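Local coordinates for protein nicotinate phosphoribosyltransferase (PDB 4HL7) that probably catalyses the ATP-driven formation of nicotinate beta-D-ribonucleotide from nicotinate and 5-phospho-alpha-D-ribose 1-diphosphate, a step of NAD(+) biosynthesis, at residues S15-D20 against L68-A73; N25-I30 against T128-T133; V37-E42 against G123-T128; I230-F235 against I265-T270. All coordinates share one frame; numbering follows the deposited sequence. Where two conformers were deposited one is given.

How the interactions relate
Interactions 1, 2 and 3 all belong to the N-terminal part of the chain, and interaction 4 to the family region that follows. Interaction 2 lies in the middle: its centre is about 13 Å from that of interaction 1, about 9 Å from interaction 3 and about 14 Å from interaction 4. Phe70 of interaction 1 touches Leu130, and Ile30 of interaction 2 packs on Trp125 of interaction 3. One polar junction between the two regions is Glu233 OE1, 2.5 Å from Tyr41 OH and 2.8 Å from Trp125 NE1; Met26 and Ile129 pack against 230-235 beside it. Next to Glu233 stands His232 of interaction 4, the predicted site of autophosphorylation, unmodified here.

Interaction 1: residues S15-D20 against L68-A73; sequences SLLDLD and LRFSDA
Leu16 is the knob here, pushed into a notch formed by Leu68 on one flank and the Phe70 ring on the other. Its CB sits over one ring face, 3.9 Å from the Phe70 centroid and 18° off the ring normal, a CH-pi contact somewhat offset toward the rim. Beyond it the fork opens: Leu16 CD1 reaches over the same ring to CE2 at 3.6 Å, while Leu16 CD2 turns the other way and presses on Leu68 CD1 at 3.6 Å. Chi1 of -78° sets CG opposite the carbonyl carbon, and chi2 of -176° then sends one methyl to each wall of the notch. Leu17 comes at the edge of the ring, its CD2 4.2 Å from Phe70 CE1. A water links the backbones, 2.9 Å from Leu16 N, from which it accepts, and 2.8 Å from Arg69 O, to which it donates. The knob is carried on a type I beta turn, Ser15 to Asp18, overlaid by an ST turn in which Ser15 OG accepts from Leu17 N; the notch belongs to the loop that runs into helix 72-81, and Ser71 N-caps that helix.

Interaction 2: residues N25-I30 against T128-T133; sequences NMMQAI and TILYET
No ring or other flat group takes part where Met26, Met27 and Ile30 meet Ile129 and Leu130, but Trp125 and Tyr41 of interaction 3 are among the aromatics that border it. Trp125 CE2 is 3.5 Å from Ile30 CD1. Tyr41 OH is 3.5 Å from Ile129 CA. The contact is made by aliphatic methyls and methylenes and the selenium atoms, and Ile129 is its hub. The CD1 methyl of Ile129 rests across Met26 and Ile30 where these two touch, meeting Met26 CG at 3.7 Å and Ile30 CD1 at 3.4 Å; the second pair is tighter than an ordinary methyl-methyl contact. On its other branch, Ile129 CG2 lies against Met27 CB at 3.8 Å. The two branches thus settle over neighbouring side chains on one face of helix 21-33, fitting the turn that leads into helix 131-147 against it within the N-terminal domain. Met27 (selenomethionine, as is Met26) is fully extended: CG lies opposite the backbone N, chi1 -173°, and the remaining torsions are close to 180°. This carries the selenium beyond Ile129 to Leu130, where it meets CD1 at 3.7 Å, the two side chains crossing at about a right angle. Met26 SE lies 3.8 Å from Ile129 CD1. Phe89 and Leu93 of helix 87-93 also pack on Met27, while Glu233 touches both Met26 and Ile129.

Interaction 3: residues V37-E42 against G123-T128; sequences VSVRYE and GSWRDT
Val39 pairs with Gly123 as an antiparallel hydrogen-bonded pair, and Ser38 with Ser124 as a non-hydrogen-bonded one, their CA atoms only 4.0 Å apart. This is the end of the pairing between strands 38-46 and 116-122 in a five-stranded antiparallel sheet that strands 372-380 and 383-384 complete from late in the chain: at Gly123 the chain turns a corner and enters the short helix 125-128, N-capped by Ser124, whose OG accepts from Asp127 N. Val39 N donates to Gly123 O at 2.9 Å, and Gly123 N returns a bond to Val39 O at 3.3 Å. Trp125 N, already in the helix, donates almost straight to Val37 O at 2.9 Å with an angle of 174°. Val37 O also accepts from a water that in turn accepts from Arg126 N. Across the corner Val39 lays its CG1 methyl over the face of the indole, 3.8 Å from the centroid of the five-membered ring of Trp125, while Val37 CG1 reaches the benzo side at CE3. With chi1 at -162° the indole leaves the helix on the strand side. The phenol of Tyr41 comes in at about a right angle, with OH in the indole plane at its edge, and both Tyr41 OH and Trp125 NE1 bond to OE1 of Glu233. Thr128 OG1 donates to Ser124 O at 2.8 Å and sits in the plane of the Tyr41 ring, 3.5 Å from CE2.

Interaction 4: residues I230-F235 against I265-T270; sequences IAHEWF and IAPTDT
His232 gives Asp269 a short hydrogen bond, NE2 to OD1 at 2.7 Å with an N-H...O angle of 166°. The acceptor lies close to the imidazole plane, yet the donor approaches from above the carboxylate plane, and the two planes stand 60° apart. Asp269 chi1 of 64° places CG between its backbone N and carbonyl carbon, from where OD1 reaches the imidazole. Beside this bond Thr270 OG1 meets the same ring edge, 3.4 Å from His232 CD2, and Pro267 CB rests obliquely against NE2. Pro267 CD lies 3.4 Å from Phe235 CE1 and 3.2 Å from Ile230 O. Phe235 keeps its CB against Thr270 OG1, and Trp234 CD1 lies over the centre of its ring. Ile230 N donates to Ile265 O at 3.3 Å, tying the loop before helix 232-241 to strand 265-267, an outermost strand of a parallel sheet consistent with the TIM-barrel-like fold of this family. The second carboxylate oxygen, Asp269 OD2, is bonded to Ser295 OG, which backs the acceptor. His232 is predicted to become a phosphohistidine by autocatalysis and carries no phosphate here. The bond at NE2, with Thr270 and Pro267 beside it, would restrain the ring's rotation and leaves ND1 pointing away from that carboxylate.

Interaction 1: residues S15-D20 against L68-A73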
loop_
_atom_site.group_PDB
_atom_site.type_symbol
_atom_site.label_atom_id
_atom_site.label_comp_id
_atom_site.label_asym_id
_atom_site.label_seq_id
_atom_site.Cartn_x
_atom_site.Cartn_y
_atom_site.Cartn_z
ATOM N N SER A 15 -6.715 0.543 16.593
ATOM C CA SER A 15 -5.660 1.302 17.329
ATOM C C SER A 15 -4.905 2.098 16.287
ATOM O O SER A 15 -5.140 1.923 15.082
ATOM C CB SER A 15 -4.685 0.373 18.068
ATOM O OG SER A 15 -3.714 -0.231 17.196
ATOM N N LEU A 16 -3.971 2.957 16.710
ATOM C CA LEU A 16 -3.184 3.701 15.705
ATOM C C LEU A 16 -2.061 2.834 15.142
ATOM O O LEU A 16 -1.231 3.313 14.338
ATOM C CB LEU A 16 -2.613 5.013 16.301
ATOM C CG LEU A 16 -3.563 6.227 16.442
ATOM C CD1 LEU A 16 -2.798 7.445 16.948
ATOM C CD2 LEU A 16 -4.312 6.563 15.141
ATOM N N LEU A 17 -2.009 1.558 15.558
ATOM C CA LEU A 17 -1.128 0.572 14.880
ATOM C C LEU A 17 -1.881 -0.239 13.785
ATOM O O LEU A 17 -1.257 -1.004 12.995
ATOM C CB LEU A 17 -0.540 -0.427 15.930
ATOM C CG LEU A 17 0.457 0.196 16.934
ATOM C CD1 LEU A 17 1.004 -0.922 17.819
ATOM C CD2 LEU A 17 1.588 0.900 16.170
ATOM N N ASP A 18 -3.211 -0.056 13.739
ATOM C CA ASP A 18 -4.061 -0.725 12.749
ATOM C C ASP A 18 -3.967 -0.049 11.395
ATOM O O ASP A 18 -4.945 0.605 10.936
ATOM C CB ASP A 18 -5.512 -0.704 13.246
ATOM C CG ASP A 18 -6.447 -1.564 12.409
ATOM O OD1 ASP A 18 -5.989 -2.353 11.558
ATOM O OD2 ASP A 18 -7.662 -1.400 12.563
ATOM N N LEU A 19 -2.801 -0.184 10.768
ATOM C CA LEU A 19 -2.459 0.472 9.530
ATOM C C LEU A 19 -1.243 -0.216 8.948
ATOM O O LEU A 19 -0.621 -1.060 9.658
ATOM C CB LEU A 19 -2.183 1.999 9.737
ATOM C CG LEU A 19 -1.456 2.483 11.013
ATOM C CD1 LEU A 19 -0.003 2.038 11.048
ATOM C CD2 LEU A 19 -1.539 4.025 11.034
ATOM N N ASP A 20 -0.873 0.134 7.697
ATOM C CA ASP A 20 0.355 -0.489 7.108
ATOM C C ASP A 20 1.574 0.054 7.811
ATOM O O ASP A 20 1.732 1.264 7.934
ATOM C CB ASP A 20 0.432 -0.184 5.614
ATOM C CG ASP A 20 -0.593 -1.008 4.779
ATOM O OD1 ASP A 20 -1.127 -2.046 5.275
ATOM O OD2 ASP A 20 -0.808 -0.609 3.612
ATOM N N LEU A 68 -8.088 9.315 18.761
ATOM C CA LEU A 68 -7.147 8.206 18.953
ATOM C C LEU A 68 -5.814 8.682 19.424
ATOM O O LEU A 68 -5.369 9.789 19.072
ATOM C CB LEU A 68 -6.945 7.424 17.648
ATOM C CG LEU A 68 -8.198 6.734 17.150
ATOM C CD1 LEU A 68 -7.736 5.832 15.996
ATOM C CD2 LEU A 68 -8.894 5.921 18.251
ATOM N N ARG A 69 -5.133 7.840 20.202
ATOM C CA ARG A 69 -3.790 8.219 20.693
ATOM C C ARG A 69 -2.880 7.014 20.607
ATOM O O ARG A 69 -3.373 5.894 20.668
ATOM C CB ARG A 69 -3.895 8.678 22.158
ATOM C CG ARG A 69 -4.845 9.867 22.371
ATOM C CD ARG A 69 -4.136 11.143 21.920
ATOM N NE ARG A 69 -4.851 12.389 22.235
ATOM C CZ ARG A 69 -5.858 12.898 21.507
ATOM N NH1 ARG A 69 -6.319 12.269 20.423
ATOM N NH2 ARG A 69 -6.411 14.039 21.866
ATOM N N PHE A 70 -1.561 7.214 20.552
ATOM C CA PHE A 70 -0.673 6.059 20.792
ATOM C C PHE A 70 -0.599 5.799 22.286
ATOM O O PHE A 70 -0.260 6.731 23.035
ATOM C CB PHE A 70 0.732 6.333 20.242
ATOM C CG PHE A 70 0.823 6.268 18.733
ATOM C CD1 PHE A 70 0.956 5.046 18.069
ATOM C CD2 PHE A 70 0.747 7.428 17.968
ATOM C CE1 PHE A 70 1.036 5.012 16.669
ATOM C CE2 PHE A 70 0.827 7.396 16.574
ATOM C CZ PHE A 70 0.985 6.184 15.910
ATOM N N SER A 71 -0.795 4.549 22.713
ATOM C CA SER A 71 -0.736 4.180 24.146
ATOM C C SER A 71 0.703 3.835 24.490
ATOM O O SER A 71 1.538 3.632 23.604
ATOM C CB SER A 71 -1.630 2.994 24.453
ATOM O OG SER A 71 -1.073 1.793 23.939
ATOM N N ASP A 72 1.030 3.766 25.775
ATOM C CA ASP A 72 2.407 3.379 26.114
ATOM C C ASP A 72 2.700 1.980 25.624
ATOM O O ASP A 72 3.814 1.714 25.153
ATOM C CB ASP A 72 2.690 3.537 27.624
ATOM C CG ASP A 72 2.530 4.950 28.068
ATOM O OD1 ASP A 72 1.627 5.196 28.896
ATOM O OD2 ASP A 72 3.263 5.834 27.534
ATOM N N ALA A 73 1.681 1.124 25.645
ATOM C CA ALA A 73 1.795 -0.202 25.128
ATOM C C ALA A 73 2.046 -0.255 23.624
ATOM O O ALA A 73 2.749 -1.160 23.164
ATOM C CB ALA A 73 0.575 -1.043 25.476
HETATM O O HOH W 1 -3.535 3.307 19.524
#

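Interaction 2: residues N25-I30 against T128-T133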
loop_
_atom_site.group_PDB
_atom_site.type_symbol
_atom_site.label_atom_id
_atom_site.label_comp_id
_atom_site.label_asym_id
_atom_site.label_seq_id
_atom_site.Cartn_x
_atom_site.Cartn_y
_atom_site.Cartn_z
ATOM N N ASN A 25 6.737 3.831 9.488
ATOM C CA ASN A 25 8.135 3.864 9.189
ATOM C C ASN A 25 8.516 5.100 8.355
ATOM O O ASN A 25 9.478 5.817 8.703
ATOM C CB ASN A 25 8.547 2.556 8.514
ATOM C CG ASN A 25 8.289 1.359 9.385
ATOM O OD1 ASN A 25 8.011 1.477 10.617
ATOM N ND2 ASN A 25 8.330 0.156 8.753
HETATM N N MSE A 26 7.748 5.390 7.294
HETATM C CA MSE A 26 7.993 6.542 6.474
HETATM C C MSE A 26 7.747 7.793 7.298
HETATM O O MSE A 26 8.447 8.784 7.128
HETATM C CB MSE A 26 7.068 6.474 5.252
HETATM C CG MSE A 26 7.481 7.417 4.188
HETATM SE SE MSE A 26 6.379 6.816 2.634
HETATM C CE MSE A 26 6.302 5.198 2.444
HETATM N N MSE A 27 6.823 7.748 8.253
HETATM C CA MSE A 27 6.662 8.939 9.122
HETATM C C MSE A 27 7.939 9.269 9.870
HETATM O O MSE A 27 8.277 10.451 10.089
HETATM C CB MSE A 27 5.518 8.654 10.113
HETATM C CG MSE A 27 5.208 9.938 10.925
HETATM SE SE MSE A 27 3.757 9.419 12.169
HETATM C CE MSE A 27 3.480 11.025 13.256
ATOM N N GLN A 28 8.663 8.249 10.319
ATOM C CA GLN A 28 9.986 8.517 10.911
ATOM C C GLN A 28 10.925 9.199 9.964
ATOM O O GLN A 28 11.665 10.153 10.374
ATOM C CB GLN A 28 10.672 7.283 11.538
ATOM C CG GLN A 28 12.166 7.609 11.799
ATOM C CD GLN A 28 12.818 6.640 12.700
ATOM O OE1 GLN A 28 12.381 6.449 13.845
ATOM N NE2 GLN A 28 13.848 5.971 12.199
ATOM N N ALA A 29 10.970 8.757 8.700
ATOM C CA ALA A 29 11.939 9.349 7.771
ATOM C C ALA A 29 11.564 10.790 7.457
ATOM O O ALA A 29 12.401 11.693 7.355
ATOM C CB ALA A 29 12.024 8.537 6.462
ATOM N N ILE A 30 10.270 11.027 7.387
ATOM C CA ILE A 30 9.731 12.403 7.090
ATOM C C ILE A 30 9.983 13.281 8.340
ATOM O O ILE A 30 10.389 14.474 8.222
ATOM C CB ILE A 30 8.214 12.339 6.776
ATOM C CG1 ILE A 30 8.025 11.619 5.430
ATOM C CG2 ILE A 30 7.579 13.765 6.678
ATOM C CD1 ILE A 30 6.610 11.054 5.278
ATOM N N THR A 128 0.075 13.951 8.375
ATOM C CA THR A 128 -1.036 13.432 7.515
ATOM C C THR A 128 -0.729 12.059 6.924
ATOM O O THR A 128 -1.644 11.417 6.383
ATOM C CB THR A 128 -1.460 14.393 6.398
ATOM O OG1 THR A 128 -0.382 14.641 5.490
ATOM C CG2 THR A 128 -2.024 15.745 6.971
ATOM N N ILE A 129 0.540 11.645 6.984
ATOM C CA ILE A 129 0.922 10.396 6.297
ATOM C C ILE A 129 0.153 9.166 6.840
ATOM O O ILE A 129 -0.139 8.238 6.103
ATOM C CB ILE A 129 2.452 10.148 6.270
ATOM C CG1 ILE A 129 2.747 8.858 5.452
ATOM C CG2 ILE A 129 3.001 9.990 7.657
ATOM C CD1 ILE A 129 4.118 8.778 4.906
ATOM N N LEU A 130 -0.191 9.170 8.129
ATOM C CA LEU A 130 -0.910 8.027 8.667
ATOM C C LEU A 130 -2.376 7.884 8.229
ATOM O O LEU A 130 -2.954 6.815 8.442
ATOM C CB LEU A 130 -0.816 7.965 10.198
ATOM C CG LEU A 130 0.593 7.924 10.804
ATOM C CD1 LEU A 130 0.477 7.734 12.311
ATOM C CD2 LEU A 130 1.465 6.854 10.144
ATOM N N TYR A 131 -2.975 8.935 7.673
ATOM C CA TYR A 131 -4.411 8.876 7.317
ATOM C C TYR A 131 -4.708 7.789 6.312
ATOM O O TYR A 131 -5.704 7.130 6.421
ATOM C CB TYR A 131 -4.958 10.194 6.694
ATOM C CG TYR A 131 -5.404 11.250 7.711
ATOM C CD1 TYR A 131 -4.719 12.445 7.847
ATOM C CD2 TYR A 131 -6.498 11.020 8.510
ATOM C CE1 TYR A 131 -5.117 13.407 8.766
ATOM C CE2 TYR A 131 -6.920 11.968 9.436
ATOM C CZ TYR A 131 -6.247 13.151 9.553
ATOM O OH TYR A 131 -6.691 14.109 10.456
ATOM N N GLU A 132 -3.860 7.685 5.282
ATOM C CA GLU A 132 -4.202 6.909 4.083
ATOM C C GLU A 132 -4.917 5.598 4.343
ATOM O O GLU A 132 -6.040 5.400 3.812
ATOM C CB GLU A 132 -2.911 6.640 3.235
ATOM C CG GLU A 132 -3.136 5.701 2.065
ATOM C CD GLU A 132 -1.887 5.529 1.216
ATOM O OE1 GLU A 132 -0.968 6.343 1.363
ATOM O OE2 GLU A 132 -1.895 4.614 0.355
ATOM N N THR A 133 -4.296 4.668 5.077
ATOM C CA THR A 133 -4.918 3.328 5.212
ATOM C C THR A 133 -6.064 3.372 6.190
ATOM O O THR A 133 -6.904 2.497 6.152
ATOM C CB THR A 133 -3.953 2.137 5.530
ATOM O OG1 THR A 133 -3.503 2.162 6.878
ATOM C CG2 THR A 133 -2.781 2.104 4.505
#

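Interaction 3: residues V37-E42 against G123-T128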
loop_
_atom_site.group_PDB
_atom_site.type_symbol
_atom_site.label_atom_id
_atom_site.label_comp_id
_atom_site.label_asym_id
_atom_site.label_seq_id
_atom_site.Cartn_x
_atom_site.Cartn_y
_atom_site.Cartn_z
ATOM N N VAL A 37 7.686 19.988 5.620
ATOM C CA VAL A 37 7.134 19.800 4.265
ATOM C C VAL A 37 5.634 19.560 4.336
ATOM O O VAL A 37 5.191 18.810 5.194
ATOM C CB VAL A 37 7.848 18.603 3.627
ATOM C CG1 VAL A 37 7.104 18.084 2.386
ATOM C CG2 VAL A 37 9.302 19.028 3.288
ATOM N N SER A 38 4.844 20.191 3.443
ATOM C CA SER A 38 3.388 19.957 3.434
ATOM C C SER A 38 2.989 19.088 2.224
ATOM O O SER A 38 3.755 19.008 1.239
ATOM C CB SER A 38 2.671 21.273 3.350
ATOM O OG SER A 38 2.935 22.036 4.547
ATOM N N VAL A 39 1.808 18.505 2.273
ATOM C CA VAL A 39 1.348 17.646 1.163
ATOM C C VAL A 39 -0.155 17.753 1.015
ATOM O O VAL A 39 -0.854 18.247 1.931
ATOM C CB VAL A 39 1.726 16.123 1.353
ATOM C CG1 VAL A 39 3.229 15.845 1.182
ATOM C CG2 VAL A 39 1.254 15.583 2.699
ATOM N N ARG A 40 -0.662 17.242 -0.110
ATOM C CA ARG A 40 -2.102 17.067 -0.305
ATOM C C ARG A 40 -2.305 15.699 -0.922
ATOM O O ARG A 40 -1.637 15.372 -1.919
ATOM C CB ARG A 40 -2.705 18.121 -1.214
ATOM C CG ARG A 40 -4.234 17.877 -1.413
ATOM C CD ARG A 40 -4.935 19.077 -2.045
ATOM N NE ARG A 40 -4.150 19.602 -3.173
ATOM C CZ ARG A 40 -4.259 19.115 -4.399
ATOM N NH1 ARG A 40 -5.076 18.077 -4.656
ATOM N NH2 ARG A 40 -3.542 19.621 -5.347
ATOM N N TYR A 41 -3.193 14.897 -0.320
ATOM C CA TYR A 41 -3.599 13.599 -0.915
ATOM C C TYR A 41 -5.000 13.714 -1.416
ATOM O O TYR A 41 -5.833 14.451 -0.812
ATOM C CB TYR A 41 -3.666 12.500 0.128
ATOM C CG TYR A 41 -2.356 12.147 0.850
ATOM C CD1 TYR A 41 -1.482 11.183 0.328
ATOM C CD2 TYR A 41 -1.949 12.863 2.010
ATOM C CE1 TYR A 41 -0.309 10.813 1.027
ATOM C CE2 TYR A 41 -0.770 12.525 2.695
ATOM C CZ TYR A 41 0.061 11.528 2.190
ATOM O OH TYR A 41 1.234 11.204 2.903
ATOM N N GLU A 42 -5.329 12.893 -2.435
ATOM C CA GLU A 42 -6.688 12.879 -2.960
ATOM C C GLU A 42 -7.193 11.466 -3.064
ATOM O O GLU A 42 -6.505 10.604 -3.622
ATOM C CB GLU A 42 -6.770 13.533 -4.358
ATOM C CG GLU A 42 -6.437 15.018 -4.347
ATOM C CD GLU A 42 -7.485 15.859 -3.579
ATOM O OE1 GLU A 42 -7.132 17.028 -3.249
ATOM O OE2 GLU A 42 -8.654 15.391 -3.381
ATOM N N GLY A 123 -1.935 18.930 4.930
ATOM C CA GLY A 123 -1.240 19.320 6.176
ATOM C C GLY A 123 0.216 19.017 6.029
ATOM O O GLY A 123 0.717 18.799 4.898
ATOM N N SER A 124 0.933 18.976 7.154
ATOM C CA SER A 124 2.316 18.503 7.053
ATOM C C SER A 124 2.335 17.054 6.619
ATOM O O SER A 124 1.446 16.259 6.942
ATOM C CB SER A 124 3.103 18.662 8.366
ATOM O OG SER A 124 2.695 17.757 9.347
ATOM N N TRP A 125 3.368 16.689 5.917
ATOM C CA TRP A 125 3.557 15.300 5.503
ATOM C C TRP A 125 3.657 14.403 6.713
ATOM O O TRP A 125 2.993 13.358 6.770
ATOM C CB TRP A 125 4.815 15.258 4.625
ATOM C CG TRP A 125 4.937 14.048 3.767
ATOM C CD1 TRP A 125 3.985 13.039 3.508
ATOM C CD2 TRP A 125 6.092 13.717 2.941
ATOM N NE1 TRP A 125 4.516 12.110 2.583
ATOM C CE2 TRP A 125 5.757 12.485 2.213
ATOM C CE3 TRP A 125 7.329 14.309 2.737
ATOM C CZ2 TRP A 125 6.667 11.875 1.349
ATOM C CZ3 TRP A 125 8.237 13.695 1.822
ATOM C CH2 TRP A 125 7.908 12.510 1.168
ATOM N N ARG A 126 4.407 14.834 7.757
ATOM C CA ARG A 126 4.520 13.995 8.957
ATOM C C ARG A 126 3.140 13.785 9.662
ATOM O O ARG A 126 2.855 12.727 10.138
ATOM C CB ARG A 126 5.484 14.627 9.938
ATOM C CG ARG A 126 5.761 13.785 11.207
ATOM C CD ARG A 126 6.101 14.735 12.367
ATOM N NE ARG A 126 6.525 13.998 13.557
ATOM C CZ ARG A 126 5.774 13.746 14.615
ATOM N NH1 ARG A 126 4.540 14.234 14.730
ATOM N NH2 ARG A 126 6.304 13.037 15.591
ATOM N N ASP A 127 2.316 14.797 9.700
ATOM C CA ASP A 127 1.071 14.733 10.436
ATOM C C ASP A 127 -0.108 14.121 9.676
ATOM O O ASP A 127 -1.149 13.770 10.303
ATOM C CB ASP A 127 0.751 16.072 10.978
ATOM C CG ASP A 127 1.834 16.521 12.025
ATOM O OD1 ASP A 127 1.818 17.651 12.366
ATOM O OD2 ASP A 127 2.700 15.696 12.415
ATOM N N THR A 128 0.075 13.951 8.375
ATOM C CA THR A 128 -1.036 13.432 7.515
ATOM C C THR A 128 -0.729 12.059 6.924
ATOM O O THR A 128 -1.644 11.417 6.383
ATOM C CB THR A 128 -1.460 14.393 6.398
ATOM O OG1 THR A 128 -0.382 14.641 5.490
ATOM C CG2 THR A 128 -2.024 15.745 6.971
HETATM O O HOH W 2 6.193 17.165 7.294
#

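Interaction 4: residues I230-F235 against I265-T270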
loop_
_atom_site.group_PDB
_atom_site.type_symbol
_atom_site.label_atom_id
_atom_site.label_comp_id
_atom_site.label_asym_id
_atom_site.label_seq_id
_atom_site.Cartn_x
_atom_site.Cartn_y
_atom_site.Cartn_z
ATOM N N ILE A 230 8.638 0.373 0.882
ATOM C CA ILE A 230 8.550 1.833 0.784
ATOM C C ILE A 230 7.478 2.129 -0.234
ATOM O O ILE A 230 7.495 1.552 -1.334
ATOM C CB ILE A 230 9.875 2.367 0.265
ATOM C CG1 ILE A 230 11.010 1.828 1.159
ATOM C CG2 ILE A 230 9.895 3.912 0.259
ATOM C CD1 ILE A 230 12.370 1.966 0.471
ATOM N N ALA A 231 6.589 3.061 0.056
ATOM C CA ALA A 231 5.493 3.350 -0.891
ATOM C C ALA A 231 5.963 4.360 -1.923
ATOM O O ALA A 231 7.006 5.033 -1.736
ATOM C CB ALA A 231 4.282 3.895 -0.150
ATOM N N HIS A 232 5.254 4.404 -3.055
ATOM C CA HIS A 232 5.577 5.357 -4.158
ATOM C C HIS A 232 5.646 6.811 -3.685
ATOM O O HIS A 232 6.444 7.584 -4.167
ATOM C CB HIS A 232 4.505 5.312 -5.247
ATOM C CG HIS A 232 4.451 3.991 -5.937
ATOM N ND1 HIS A 232 3.486 3.104 -5.683
ATOM C CD2 HIS A 232 5.334 3.390 -6.851
ATOM C CE1 HIS A 232 3.741 1.954 -6.398
ATOM N NE2 HIS A 232 4.865 2.149 -7.112
ATOM N N GLU A 233 4.825 7.167 -2.699
ATOM C CA GLU A 233 4.794 8.590 -2.250
ATOM C C GLU A 233 6.086 9.109 -1.767
ATOM O O GLU A 233 6.340 10.275 -1.925
ATOM C CB GLU A 233 3.702 8.834 -1.146
ATOM C CG GLU A 233 4.047 8.261 0.162
ATOM C CD GLU A 233 3.039 8.662 1.266
ATOM O OE1 GLU A 233 2.999 9.875 1.680
ATOM O OE2 GLU A 233 2.378 7.724 1.759
ATOM N N TRP A 234 6.970 8.243 -1.240
ATOM C CA TRP A 234 8.285 8.719 -0.825
ATOM C C TRP A 234 9.072 9.196 -2.065
ATOM O O TRP A 234 9.663 10.293 -2.121
ATOM C CB TRP A 234 8.994 7.552 -0.130
ATOM C CG TRP A 234 10.416 7.821 0.272
ATOM C CD1 TRP A 234 11.568 7.232 -0.240
ATOM C CD2 TRP A 234 10.869 8.734 1.311
ATOM N NE1 TRP A 234 12.695 7.680 0.444
ATOM C CE2 TRP A 234 12.328 8.608 1.373
ATOM C CE3 TRP A 234 10.226 9.607 2.193
ATOM C CZ2 TRP A 234 13.089 9.322 2.282
ATOM C CZ3 TRP A 234 11.013 10.360 3.106
ATOM C CH2 TRP A 234 12.404 10.191 3.172
ATOM N N PHE A 235 8.987 8.408 -3.133
ATOM C CA PHE A 235 9.717 8.800 -4.388
ATOM C C PHE A 235 9.046 9.991 -5.088
ATOM O O PHE A 235 9.718 10.898 -5.657
ATOM C CB PHE A 235 9.729 7.577 -5.298
ATOM C CG PHE A 235 10.461 6.420 -4.669
ATOM C CD1 PHE A 235 9.792 5.498 -3.888
ATOM C CD2 PHE A 235 11.830 6.336 -4.752
ATOM C CE1 PHE A 235 10.501 4.485 -3.234
ATOM C CE2 PHE A 235 12.537 5.325 -4.073
ATOM C CZ PHE A 235 11.856 4.398 -3.335
ATOM N N ILE A 265 12.994 -2.282 0.865
ATOM C CA ILE A 265 12.490 -2.886 -0.381
ATOM C C ILE A 265 11.925 -1.761 -1.227
ATOM O O ILE A 265 10.926 -1.170 -0.843
ATOM C CB ILE A 265 11.361 -3.930 -0.102
ATOM C CG1 ILE A 265 11.888 -5.119 0.725
ATOM C CG2 ILE A 265 10.743 -4.447 -1.432
ATOM C CD1 ILE A 265 12.933 -5.982 -0.001
ATOM N N ALA A 266 12.526 -1.484 -2.396
ATOM C CA ALA A 266 12.066 -0.332 -3.272
ATOM C C ALA A 266 11.043 -0.742 -4.303
ATOM O O ALA A 266 11.227 -1.744 -4.993
ATOM C CB ALA A 266 13.272 0.301 -3.995
ATOM N N PRO A 267 9.953 0.027 -4.446
ATOM C CA PRO A 267 9.202 -0.156 -5.682
ATOM C C PRO A 267 9.964 0.384 -6.894
ATOM O O PRO A 267 10.754 1.309 -6.771
ATOM C CB PRO A 267 7.934 0.685 -5.438
ATOM C CG PRO A 267 8.504 1.842 -4.656
ATOM C CD PRO A 267 9.549 1.261 -3.730
ATOM N N THR A 268 9.709 -0.174 -8.066
ATOM C CA THR A 268 10.534 0.168 -9.223
ATOM C C THR A 268 9.802 0.973 -10.254
ATOM O O THR A 268 10.422 1.427 -11.293
ATOM C CB THR A 268 11.072 -1.146 -9.901
ATOM O OG1 THR A 268 9.945 -1.848 -10.435
ATOM C CG2 THR A 268 11.764 -2.010 -8.911
ATOM N N ASP A 269 8.504 1.221 -10.028
ATOM C CA ASP A 269 7.679 1.777 -11.064
ATOM C C ASP A 269 7.052 3.140 -10.715
ATOM O O ASP A 269 6.019 3.502 -11.262
ATOM C CB ASP A 269 6.518 0.780 -11.442
ATOM C CG ASP A 269 5.535 0.534 -10.279
ATOM O OD1 ASP A 269 5.925 0.653 -9.091
ATOM O OD2 ASP A 269 4.352 0.193 -10.573
ATOM N N THR A 270 7.697 3.922 -9.877
ATOM C CA THR A 270 7.218 5.288 -9.711
ATOM C C THR A 270 7.327 6.011 -11.047
ATOM O O THR A 270 6.454 6.785 -11.460
ATOM C CB THR A 270 8.073 6.041 -8.700
ATOM O OG1 THR A 270 8.058 5.366 -7.428
ATOM C CG2 THR A 270 7.547 7.515 -8.555
#